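Local coordinates for transcription factor GAMBIF1 (Anopheles gambiae, PDB 1BVO), which probably activates transcription by sequence-specific DNA binding as a Rel-family factor, of which this chain is the DNA-contacting specificity domain, at residues F16-E21 and I102-K107; H69-V74 and I138-V143. One frame throughout, in Å; residues are numbered along the deposited sequence.

Interaction 1: residues F16-E21 and I102-K107; sequences FRYECE and IQCVKK. With nucleotides of chain B; nucleotides of chain A.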
ATOM      1  N   PHE C  16      -5.898  -1.447 -15.713  1.00 48.19           N
ATOM      2  CA  PHE C  16      -4.577  -1.987 -15.440  1.00 45.95           C
ATOM      3  C   PHE C  16      -4.719  -2.605 -14.054  1.00 47.34           C
ATOM      4  O   PHE C  16      -5.406  -2.046 -13.176  1.00 46.72           O
ATOM      5  CB  PHE C  16      -3.531  -0.856 -15.380  1.00 45.78           C
ATOM      6  CG  PHE C  16      -3.372  -0.067 -16.664  1.00 46.75           C
ATOM      7  CD1 PHE C  16      -4.177  -0.305 -17.776  1.00 51.17           C
ATOM      8  CD2 PHE C  16      -2.418   0.940 -16.742  1.00 44.91           C
ATOM      9  CE1 PHE C  16      -4.027   0.458 -18.949  1.00 56.99           C
ATOM     10  CE2 PHE C  16      -2.259   1.705 -17.897  1.00 45.71           C
ATOM     11  CZ  PHE C  16      -3.068   1.468 -19.007  1.00 49.80           C
ATOM     12  N   ARG C  17      -4.074  -3.741 -13.832  1.00 44.32           N
ATOM     13  CA  ARG C  17      -4.189  -4.380 -12.536  1.00 45.98           C
ATOM     14  C   ARG C  17      -2.846  -4.485 -11.848  1.00 49.23           C
ATOM     15  O   ARG C  17      -1.812  -4.573 -12.519  1.00 51.79           O
ATOM     16  CB  ARG C  17      -4.868  -5.748 -12.694  1.00 43.75           C
ATOM     17  CG  ARG C  17      -6.257  -5.664 -13.331  1.00 40.58           C
ATOM     18  CD  ARG C  17      -7.383  -5.684 -12.293  1.00 32.52           C
ATOM     19  NE  ARG C  17      -8.664  -5.459 -12.942  1.00 27.10           N
ATOM     20  CZ  ARG C  17      -9.811  -5.258 -12.315  1.00 33.63           C
ATOM     21  NH1 ARG C  17      -9.876  -5.252 -11.001  1.00 29.05           N
ATOM     22  NH2 ARG C  17     -10.903  -5.022 -13.029  1.00 39.52           N
ATOM     23  N   TYR C  18      -2.848  -4.365 -10.521  1.00 50.63           N
ATOM     24  CA  TYR C  18      -1.621  -4.468  -9.741  1.00 55.16           C
ATOM     25  C   TYR C  18      -1.358  -5.937  -9.482  1.00 59.59           C
ATOM     26  O   TYR C  18      -2.284  -6.747  -9.465  1.00 61.09           O
ATOM     27  CB  TYR C  18      -1.740  -3.761  -8.381  1.00 52.10           C
ATOM     28  CG  TYR C  18      -1.893  -2.253  -8.452  1.00 54.20           C
ATOM     29  CD1 TYR C  18      -3.122  -1.679  -8.749  1.00 51.51           C
ATOM     30  CD2 TYR C  18      -0.806  -1.400  -8.229  1.00 53.56           C
ATOM     31  CE1 TYR C  18      -3.275  -0.308  -8.834  1.00 44.79           C
ATOM     32  CE2 TYR C  18      -0.956  -0.014  -8.310  1.00 43.59           C
ATOM     33  CZ  TYR C  18      -2.198   0.520  -8.617  1.00 45.94           C
ATOM     34  OH  TYR C  18      -2.405   1.872  -8.726  1.00 50.97           O
ATOM     35  N   GLU C  19      -0.090  -6.272  -9.279  1.00 65.67           N
ATOM     36  CA  GLU C  19       0.328  -7.637  -8.992  1.00 70.15           C
ATOM     37  C   GLU C  19      -0.456  -8.144  -7.781  1.00 71.05           C
ATOM     38  O   GLU C  19      -0.924  -9.288  -7.752  1.00 72.56           O
ATOM     39  CB  GLU C  19       1.832  -7.655  -8.711  1.00 76.79           C
ATOM     40  CG  GLU C  19       2.435  -9.035  -8.592  1.00 89.81           C
ATOM     41  CD  GLU C  19       3.960  -9.013  -8.575  1.00100.00           C
ATOM     42  OE1 GLU C  19       4.558  -7.905  -8.577  1.00100.00           O
ATOM     43  OE2 GLU C  19       4.566 -10.113  -8.564  1.00100.00           O
ATOM     44  N   CYS C  20      -0.691  -7.240  -6.835  1.00 69.02           N
ATOM     45  CA  CYS C  20      -1.436  -7.555  -5.616  1.00 69.92           C
ATOM     46  C   CYS C  20      -2.874  -8.000  -5.895  1.00 71.53           C
ATOM     47  O   CYS C  20      -3.548  -8.486  -4.988  1.00 73.63           O
ATOM     48  CB  CYS C  20      -1.482  -6.335  -4.695  1.00 69.21           C
ATOM     49  SG  CYS C  20      -2.770  -5.158  -5.178  1.00 62.40           S
ATOM     50  N   GLU C  21      -3.365  -7.786  -7.115  1.00 70.09           N
ATOM     51  CA  GLU C  21      -4.736  -8.180  -7.442  1.00 67.87           C
ATOM     52  C   GLU C  21      -4.876  -9.624  -7.899  1.00 70.63           C
ATOM     53  O   GLU C  21      -5.998 -10.133  -8.014  1.00 71.94           O
ATOM     54  CB  GLU C  21      -5.347  -7.236  -8.477  1.00 62.76           C
ATOM     55  CG  GLU C  21      -6.050  -6.044  -7.859  1.00 60.82           C
ATOM     56  CD  GLU C  21      -6.660  -5.122  -8.891  1.00 59.48           C
ATOM     57  OE1 GLU C  21      -5.896  -4.399  -9.561  1.00 56.32           O
ATOM     58  OE2 GLU C  21      -7.904  -5.110  -9.039  1.00 64.59           O
ATOM     59  N   ILE C 102      -2.086  -5.442 -19.150  1.00 41.63           N
ATOM     60  CA  ILE C 102      -1.149  -4.508 -18.564  1.00 39.73           C
ATOM     61  C   ILE C 102      -1.229  -4.563 -17.057  1.00 41.52           C
ATOM     62  O   ILE C 102      -2.296  -4.363 -16.464  1.00 47.01           O
ATOM     63  CB  ILE C 102      -1.399  -3.104 -19.126  1.00 31.84           C
ATOM     64  CG1 ILE C 102      -1.242  -3.159 -20.639  1.00 31.85           C
ATOM     65  CG2 ILE C 102      -0.407  -2.105 -18.560  1.00 31.96           C
ATOM     66  CD1 ILE C 102      -1.734  -1.947 -21.338  1.00 41.03           C
ATOM     67  N   GLN C 103      -0.115  -4.964 -16.460  1.00 41.68           N
ATOM     68  CA  GLN C 103      -0.005  -5.063 -15.016  1.00 45.33           C
ATOM     69  C   GLN C 103       0.811  -3.874 -14.559  1.00 46.50           C
ATOM     70  O   GLN C 103       2.010  -3.761 -14.837  1.00 47.34           O
ATOM     71  CB  GLN C 103       0.674  -6.362 -14.609  1.00 49.51           C
ATOM     72  CG  GLN C 103       0.405  -6.773 -13.178  1.00 57.85           C
ATOM     73  CD  GLN C 103       0.606  -8.258 -12.961  1.00 62.93           C
ATOM     74  OE1 GLN C 103       1.717  -8.702 -12.652  1.00 61.86           O
ATOM     75  NE2 GLN C 103      -0.468  -9.041 -13.135  1.00 62.54           N
ATOM     76  N   CYS C 104       0.142  -2.966 -13.875  1.00 46.81           N
ATOM     77  CA  CYS C 104       0.777  -1.757 -13.419  1.00 49.96           C
ATOM     78  C   CYS C 104       1.582  -1.870 -12.153  1.00 48.82           C
ATOM     79  O   CYS C 104       1.118  -2.357 -11.123  1.00 49.49           O
ATOM     80  CB  CYS C 104      -0.259  -0.667 -13.231  1.00 48.16           C
ATOM     81  SG  CYS C 104      -1.533  -1.191 -12.119  1.00 47.43           S
ATOM     82  N   VAL C 105       2.804  -1.377 -12.248  1.00 50.94           N
ATOM     83  CA  VAL C 105       3.679  -1.338 -11.109  1.00 53.38           C
ATOM     84  C   VAL C 105       3.237  -0.089 -10.389  1.00 56.51           C
ATOM     85  O   VAL C 105       2.887   0.902 -11.030  1.00 53.04           O
ATOM     86  CB  VAL C 105       5.108  -1.066 -11.508  1.00 56.52           C
ATOM     87  CG1 VAL C 105       6.027  -1.623 -10.474  1.00 57.96           C
ATOM     88  CG2 VAL C 105       5.412  -1.622 -12.876  1.00 59.95           C
ATOM     89  N   LYS C 106       3.314  -0.115  -9.067  1.00 60.35           N
ATOM     90  CA  LYS C 106       2.943   1.029  -8.230  1.00 66.90           C
ATOM     91  C   LYS C 106       4.234   1.820  -7.920  1.00 69.73           C
ATOM     92  O   LYS C 106       5.330   1.240  -7.939  1.00 70.94           O
ATOM     93  CB  LYS C 106       2.267   0.522  -6.949  1.00 67.22           C
ATOM     94  CG  LYS C 106       3.039  -0.550  -6.205  1.00 69.54           C
ATOM     95  CD  LYS C 106       2.355  -0.948  -4.898  1.00 76.30           C
ATOM     96  CE  LYS C 106       3.326  -1.765  -4.020  1.00 75.39           C
ATOM     97  NZ  LYS C 106       2.895  -1.838  -2.593  1.00 72.33           N
ATOM     98  N   LYS C 107       4.105   3.114  -7.600  1.00 71.45           N
ATOM     99  CA  LYS C 107       5.265   3.986  -7.332  1.00 66.56           C
ATOM    100  C   LYS C 107       6.432   3.368  -6.557  1.00 62.44           C
ATOM    101  O   LYS C 107       7.566   3.378  -7.037  1.00 54.25           O
ATOM    102  CB  LYS C 107       4.845   5.327  -6.692  1.00 68.86           C
ATOM    103  CG  LYS C 107       4.197   6.336  -7.688  1.00 76.24           C
ATOM    104  CD  LYS C 107       3.872   7.730  -7.081  1.00 83.58           C
ATOM    105  CE  LYS C 107       2.875   8.527  -7.958  1.00 90.06           C
ATOM    106  NZ  LYS C 107       1.480   7.922  -8.083  1.00 88.96           N
TER
ATOM    107  P    DA B   9       0.198   3.473  -6.972  0.50 45.82           P
ATOM    108  OP1  DA B   9       1.630   3.521  -6.571  0.50 28.64           O
ATOM    109  OP2  DA B   9      -0.162   3.396  -8.409  0.50 40.29           O
ATOM    110  O5'  DA B   9      -0.525   2.373  -6.098  0.50 36.02           O
ATOM    111  C5'  DA B   9      -0.236   2.347  -4.714  0.50 29.25           C
ATOM    112  C4'  DA B   9      -1.189   1.423  -3.994  0.50 31.38           C
ATOM    113  O4'  DA B   9      -2.526   1.951  -4.067  0.50 44.16           O
ATOM    114  C3'  DA B   9      -1.241  -0.011  -4.502  0.50 31.27           C
ATOM    115  O3'  DA B   9      -0.872  -0.845  -3.396  0.50 46.04           O
ATOM    116  C2'  DA B   9      -2.691  -0.192  -4.957  0.50 39.16           C
ATOM    117  C1'  DA B   9      -3.462   0.903  -4.231  0.50 32.89           C
ATOM    118  N9   DA B   9      -4.598   1.472  -4.954  0.50 30.07           N
ATOM    119  C8   DA B   9      -4.610   1.956  -6.241  0.50 34.99           C
ATOM    120  N7   DA B   9      -5.775   2.444  -6.611  0.50 29.19           N
ATOM    121  C5   DA B   9      -6.577   2.256  -5.491  0.50 17.20           C
ATOM    122  C6   DA B   9      -7.926   2.557  -5.244  0.50 31.77           C
ATOM    123  N6   DA B   9      -8.727   3.120  -6.148  0.50 31.85           N
ATOM    124  N1   DA B   9      -8.419   2.253  -4.039  0.50 32.61           N
ATOM    125  C2   DA B   9      -7.605   1.667  -3.136  0.50 37.32           C
ATOM    126  N3   DA B   9      -6.332   1.331  -3.260  0.50 31.71           N
ATOM    127  C4   DA B   9      -5.867   1.656  -4.466  0.50 23.34           C
TER
ATOM    128  P    DT A   9       0.086   3.519  -6.923  0.50 38.77           P
ATOM    129  OP1  DT A   9       1.530   3.594  -6.614  0.50 25.72           O
ATOM    130  OP2  DT A   9      -0.349   3.411  -8.332  0.50 43.51           O
ATOM    131  O5'  DT A   9      -0.517   2.342  -6.049  0.50 40.06           O
ATOM    132  C5'  DT A   9      -0.376   2.401  -4.642  0.50 30.18           C
ATOM    133  C4'  DT A   9      -1.336   1.466  -3.956  0.50 31.54           C
ATOM    134  O4'  DT A   9      -2.697   1.965  -4.008  0.50 50.17           O
ATOM    135  C3'  DT A   9      -1.371   0.033  -4.474  0.50 30.52           C
ATOM    136  O3'  DT A   9      -1.000  -0.799  -3.378  0.50 47.13           O
ATOM    137  C2'  DT A   9      -2.823  -0.159  -4.919  0.50 42.35           C
ATOM    138  C1'  DT A   9      -3.579   0.864  -4.085  0.50 33.95           C
ATOM    139  N1   DT A   9      -4.897   1.367  -4.591  0.50 29.09           N
ATOM    140  C2   DT A   9      -6.007   1.318  -3.744  0.50 39.34           C
ATOM    141  O2   DT A   9      -5.988   0.817  -2.634  0.50 55.80           O
ATOM    142  N3   DT A   9      -7.152   1.864  -4.259  0.50 21.90           N
ATOM    143  C4   DT A   9      -7.319   2.421  -5.503  0.50 31.61           C
ATOM    144  O4   DT A   9      -8.419   2.903  -5.815  0.50 34.39           O
ATOM    145  C5   DT A   9      -6.144   2.392  -6.352  0.50 22.57           C
ATOM    146  C7   DT A   9      -6.249   2.915  -7.753  0.50 28.62           C
ATOM    147  C6   DT A   9      -5.008   1.884  -5.853  0.50 13.23           C
ATOM    148  P    DT A  10      -0.823  -2.377  -3.581  0.50 53.11           P
ATOM    149  OP1  DT A  10       0.433  -2.780  -2.901  0.50 47.27           O
ATOM    150  OP2  DT A  10      -1.020  -2.730  -5.007  0.50 54.53           O
ATOM    151  O5'  DT A  10      -2.033  -2.929  -2.726  0.50 43.16           O
ATOM    152  C5'  DT A  10      -3.288  -2.292  -2.845  0.50 46.41           C
ATOM    153  C4'  DT A  10      -4.203  -2.741  -1.744  0.50 49.29           C
ATOM    154  O4'  DT A  10      -5.426  -1.998  -1.894  0.50 57.03           O
ATOM    155  C3'  DT A  10      -4.591  -4.217  -1.807  0.50 46.27           C
ATOM    156  O3'  DT A  10      -4.612  -4.740  -0.478  0.50 53.94           O
ATOM    157  C2'  DT A  10      -5.928  -4.222  -2.541  0.50 51.31           C
ATOM    158  C1'  DT A  10      -6.494  -2.826  -2.333  0.50 40.54           C
ATOM    159  N1   DT A  10      -7.026  -2.216  -3.564  0.50 38.51           N
ATOM    160  C2   DT A  10      -8.296  -1.657  -3.548  0.50 43.45           C
ATOM    161  O2   DT A  10      -9.018  -1.670  -2.561  0.50 43.08           O
ATOM    162  N3   DT A  10      -8.689  -1.082  -4.738  0.50 22.75           N
ATOM    163  C4   DT A  10      -7.963  -1.020  -5.914  0.50 38.42           C
ATOM    164  O4   DT A  10      -8.445  -0.461  -6.906  0.50 35.86           O
ATOM    165  C5   DT A  10      -6.651  -1.641  -5.861  0.50 25.86           C
ATOM    166  C7   DT A  10      -5.802  -1.634  -7.089  0.50 35.26           C
ATOM    167  C6   DT A  10      -6.253  -2.199  -4.707  0.50 24.34           C
TER
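R17 and Q103 form a single backbone bridge that fixes the DNA-recognition loop of the Rel homology domain against segment 102-107. R17 N donates to I102 O (3.2 Å), and C104 N to R17 O (2.9 Å) from above the carbonyl plane. I102 CG2 sits centrally over one F16 ring face. Y18 runs from the bridge to the DNA: its CB, CG and CD2 lie near OP2 of DT10 of chain A, CD2 also near C104 O. With CG anti to the carbonyl carbon (chi1 -66°), the ring lies between protein and DNA. C104 SG makes a sulfur-aromatic contact over one face, 3.6 Å from the Y18 ring centroid; sugar C2' of the superposed alternatives DA9 of chain B and DT9 of chain A covers the opposite face. CD1 and CE1 meet methyl C7 of DT10 of chain A, and Y18 CE2 abuts K106 CB in the ring plane (3.5 Å). Y18 OH reaches OP2 of whichever alternative occupies the site (2.7 Å for DA9 of chain B). R17 NH2 bonds a guanine N7 and E21 OE2 a cytosine N4; E21 OE2 also meets R17 NH1 on its syn side, tilted from the carboxylate plane, in a 2.8 Å salt bridge.

Interaction 2: residues H69-V74 and I138-V143; sequences HPHNLV and IDLNAV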
ATOM      1  N   HIS C  69       8.723   1.807 -19.973  1.00 45.91           N
ATOM      2  CA  HIS C  69       7.738   2.181 -19.001  1.00 40.21           C
ATOM      3  C   HIS C  69       7.758   1.017 -18.053  1.00 42.73           C
ATOM      4  O   HIS C  69       7.700  -0.133 -18.480  1.00 47.36           O
ATOM      5  CB  HIS C  69       6.367   2.326 -19.639  1.00 42.53           C
ATOM      6  CG  HIS C  69       5.351   2.919 -18.715  1.00 43.34           C
ATOM      7  ND1 HIS C  69       5.120   2.400 -17.461  1.00 42.94           N
ATOM      8  CD2 HIS C  69       4.575   4.013 -18.831  1.00 41.88           C
ATOM      9  CE1 HIS C  69       4.234   3.165 -16.839  1.00 49.58           C
ATOM     10  NE2 HIS C  69       3.890   4.149 -17.645  1.00 47.66           N
ATOM     11  N   PRO C  70       7.767   1.294 -16.743  1.00 44.93           N
ATOM     12  CA  PRO C  70       7.796   0.267 -15.686  1.00 47.37           C
ATOM     13  C   PRO C  70       6.772  -0.852 -15.812  1.00 46.78           C
ATOM     14  O   PRO C  70       7.085  -2.019 -15.574  1.00 52.95           O
ATOM     15  CB  PRO C  70       7.579   1.080 -14.403  1.00 42.10           C
ATOM     16  CG  PRO C  70       6.859   2.310 -14.893  1.00 50.62           C
ATOM     17  CD  PRO C  70       7.640   2.635 -16.147  1.00 45.50           C
ATOM     18  N   HIS C  71       5.552  -0.490 -16.196  1.00 46.18           N
ATOM     19  CA  HIS C  71       4.490  -1.474 -16.321  1.00 45.15           C
ATOM     20  C   HIS C  71       4.843  -2.750 -17.098  1.00 46.11           C
ATOM     21  O   HIS C  71       5.577  -2.707 -18.091  1.00 46.02           O
ATOM     22  CB  HIS C  71       3.225  -0.794 -16.820  1.00 41.11           C
ATOM     23  CG  HIS C  71       2.646   0.168 -15.831  1.00 34.36           C
ATOM     24  ND1 HIS C  71       1.580   0.975 -16.112  1.00 38.04           N
ATOM     25  CD2 HIS C  71       2.978   0.402 -14.539  1.00 28.87           C
ATOM     26  CE1 HIS C  71       1.249   1.670 -15.023  1.00 36.85           C
ATOM     27  NE2 HIS C  71       2.085   1.333 -14.060  1.00 38.53           N
ATOM     28  N   ASN C  72       4.415  -3.888 -16.554  1.00 46.54           N
ATOM     29  CA  ASN C  72       4.685  -5.186 -17.159  1.00 45.26           C
ATOM     30  C   ASN C  72       3.512  -5.632 -18.005  1.00 45.87           C
ATOM     31  O   ASN C  72       2.350  -5.312 -17.697  1.00 43.63           O
ATOM     32  CB  ASN C  72       4.930  -6.239 -16.079  1.00 41.33           C
ATOM     33  CG  ASN C  72       6.026  -5.855 -15.123  1.00 44.89           C
ATOM     34  OD1 ASN C  72       7.108  -5.407 -15.526  1.00 41.97           O
ATOM     35  ND2 ASN C  72       5.745  -5.996 -13.839  1.00 41.33           N
ATOM     36  N   LEU C  73       3.817  -6.345 -19.079  1.00 42.12           N
ATOM     37  CA  LEU C  73       2.787  -6.884 -19.937  1.00 38.79           C
ATOM     38  C   LEU C  73       2.694  -8.346 -19.583  1.00 40.53           C
ATOM     39  O   LEU C  73       3.710  -9.033 -19.508  1.00 41.08           O
ATOM     40  CB  LEU C  73       3.166  -6.765 -21.398  1.00 30.89           C
ATOM     41  CG  LEU C  73       2.938  -5.395 -22.014  1.00 32.42           C
ATOM     42  CD1 LEU C  73       3.241  -5.445 -23.506  1.00 34.79           C
ATOM     43  CD2 LEU C  73       1.500  -4.977 -21.792  1.00 41.62           C
ATOM     44  N   VAL C  74       1.499  -8.802 -19.259  1.00 42.75           N
ATOM     45  CA  VAL C  74       1.329 -10.196 -18.924  1.00 41.81           C
ATOM     46  C   VAL C  74       0.349 -10.746 -19.942  1.00 49.27           C
ATOM     47  O   VAL C  74      -0.417  -9.991 -20.537  1.00 51.99           O
ATOM     48  CB  VAL C  74       0.837 -10.349 -17.471  1.00 40.89           C
ATOM     49  CG1 VAL C  74       1.887  -9.789 -16.514  1.00 31.12           C
ATOM     50  CG2 VAL C  74      -0.480  -9.642 -17.277  1.00 33.39           C
ATOM     51  N   ILE C 138       7.420   9.724 -14.351  1.00 60.33           N
ATOM     52  CA  ILE C 138       6.745   8.749 -15.194  1.00 49.48           C
ATOM     53  C   ILE C 138       5.254   8.694 -14.927  1.00 44.40           C
ATOM     54  O   ILE C 138       4.837   8.413 -13.794  1.00 44.11           O
ATOM     55  CB  ILE C 138       7.332   7.361 -14.957  1.00 45.20           C
ATOM     56  CG1 ILE C 138       8.848   7.434 -15.078  1.00 35.98           C
ATOM     57  CG2 ILE C 138       6.743   6.352 -15.937  1.00 41.47           C
ATOM     58  CD1 ILE C 138       9.552   6.204 -14.597  1.00 42.04           C
ATOM     59  N   ASP C 139       4.448   8.910 -15.958  1.00 37.33           N
ATOM     60  CA  ASP C 139       3.010   8.857 -15.789  1.00 39.18           C
ATOM     61  C   ASP C 139       2.525   7.406 -15.724  1.00 45.96           C
ATOM     62  O   ASP C 139       2.485   6.686 -16.735  1.00 49.24           O
ATOM     63  CB  ASP C 139       2.324   9.586 -16.924  1.00 33.38           C
ATOM     64  CG  ASP C 139       0.797   9.561 -16.803  1.00 38.18           C
ATOM     65  OD1 ASP C 139       0.264   9.070 -15.771  1.00 37.61           O
ATOM     66  OD2 ASP C 139       0.129  10.043 -17.734  1.00 39.89           O
ATOM     67  N   LEU C 140       2.111   6.980 -14.535  1.00 47.63           N
ATOM     68  CA  LEU C 140       1.639   5.616 -14.342  1.00 46.00           C
ATOM     69  C   LEU C 140       0.200   5.355 -14.785  1.00 51.47           C
ATOM     70  O   LEU C 140      -0.396   4.340 -14.397  1.00 56.55           O
ATOM     71  CB  LEU C 140       1.822   5.192 -12.888  1.00 38.05           C
ATOM     72  CG  LEU C 140       3.275   5.241 -12.420  1.00 34.90           C
ATOM     73  CD1 LEU C 140       3.371   4.718 -11.013  1.00 30.61           C
ATOM     74  CD2 LEU C 140       4.158   4.434 -13.359  1.00 32.09           C
ATOM     75  N   ASN C 141      -0.335   6.215 -15.642  1.00 50.40           N
ATOM     76  CA  ASN C 141      -1.693   6.038 -16.132  1.00 46.68           C
ATOM     77  C   ASN C 141      -1.796   5.961 -17.629  1.00 43.19           C
ATOM     78  O   ASN C 141      -2.892   5.943 -18.191  1.00 38.70           O
ATOM     79  CB  ASN C 141      -2.585   7.150 -15.635  1.00 53.21           C
ATOM     80  CG  ASN C 141      -3.332   6.752 -14.406  1.00 66.67           C
ATOM     81  OD1 ASN C 141      -2.730   6.575 -13.331  1.00 65.56           O
ATOM     82  ND2 ASN C 141      -4.654   6.555 -14.551  1.00 66.98           N
ATOM     83  N   ALA C 142      -0.647   5.913 -18.278  1.00 36.86           N
ATOM     84  CA  ALA C 142      -0.627   5.838 -19.720  1.00 34.77           C
ATOM     85  C   ALA C 142       0.637   5.123 -20.141  1.00 35.35           C
ATOM     86  O   ALA C 142       1.671   5.187 -19.470  1.00 33.25           O
ATOM     87  CB  ALA C 142      -0.680   7.222 -20.320  1.00 33.83           C
ATOM     88  N   VAL C 143       0.515   4.416 -21.253  1.00 34.72           N
ATOM     89  CA  VAL C 143       1.617   3.661 -21.802  1.00 34.15           C
ATOM     90  C   VAL C 143       1.355   3.537 -23.274  1.00 32.63           C
ATOM     91  O   VAL C 143       0.336   3.982 -23.782  1.00 36.93           O
ATOM     92  CB  VAL C 143       1.606   2.191 -21.312  1.00 35.89           C
ATOM     93  CG1 VAL C 143       1.976   2.094 -19.849  1.00 31.33           C
ATOM     94  CG2 VAL C 143       0.220   1.591 -21.550  1.00 36.90           C
TER
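The imidazole of H69 is held between V143 and I138, one methyl over each face. V143 CG1 stands 3.5 Å from the H69 ring centroid, I138 CG2 4.2 Å on the opposite side, both shifted toward the rim: a pair of CH-pi contacts. CG anti to the backbone N (chi1 -171°) carries the ring across to 138-143, where H69 NE2 donates to D139 O at 3.0 Å, nearly in the imidazole plane and fairly straight (160°). L140 CD2 touches H69 CE1 (3.7 Å) and P70 CG (3.8 Å), while P70 CD packs on I138 CG2. Behind this first shell, H71 N donates to H69 ND1 (3.2 Å). With one ring nitrogen accepting and the other donating, H69 is probably neutral. The H71 ring is positioned with H69 CE1 over its centre, and its own CE1 edge faces L140 O. Within 138-143, D139 OD1 accepts from N141 N in an Asx turn, and D139 OD2 makes a salt bridge to K61. R117 of helix 107-120 takes the carbonyls of H69 and H71; V110 and L114 of that helix cover I138, and V143 lies near the start of strand 142-152.

From the N terminus the segments alternate, 16-21, 69-74, 102-107 and 138-143, so the loops closed by interactions 1 and 2 cross rather than nest. Interaction 1 brings 102-107 back to the loop between strands 2-7 and 42-46 after 80 intervening residues. Interaction 2 closes 63 residues, among them helix 107-120, onto the start of strand 142-152. The two meet where strands 72-74 and 101-103 pair antiparallel: Q103 N probably donates to N72 O (2.8 Å), and H71 NE2 lies in a weak hydrogen bond to V105 O. The recognition loop is thereby linked, through 102-107 and 69-74, to the five-stranded sheet and the helix.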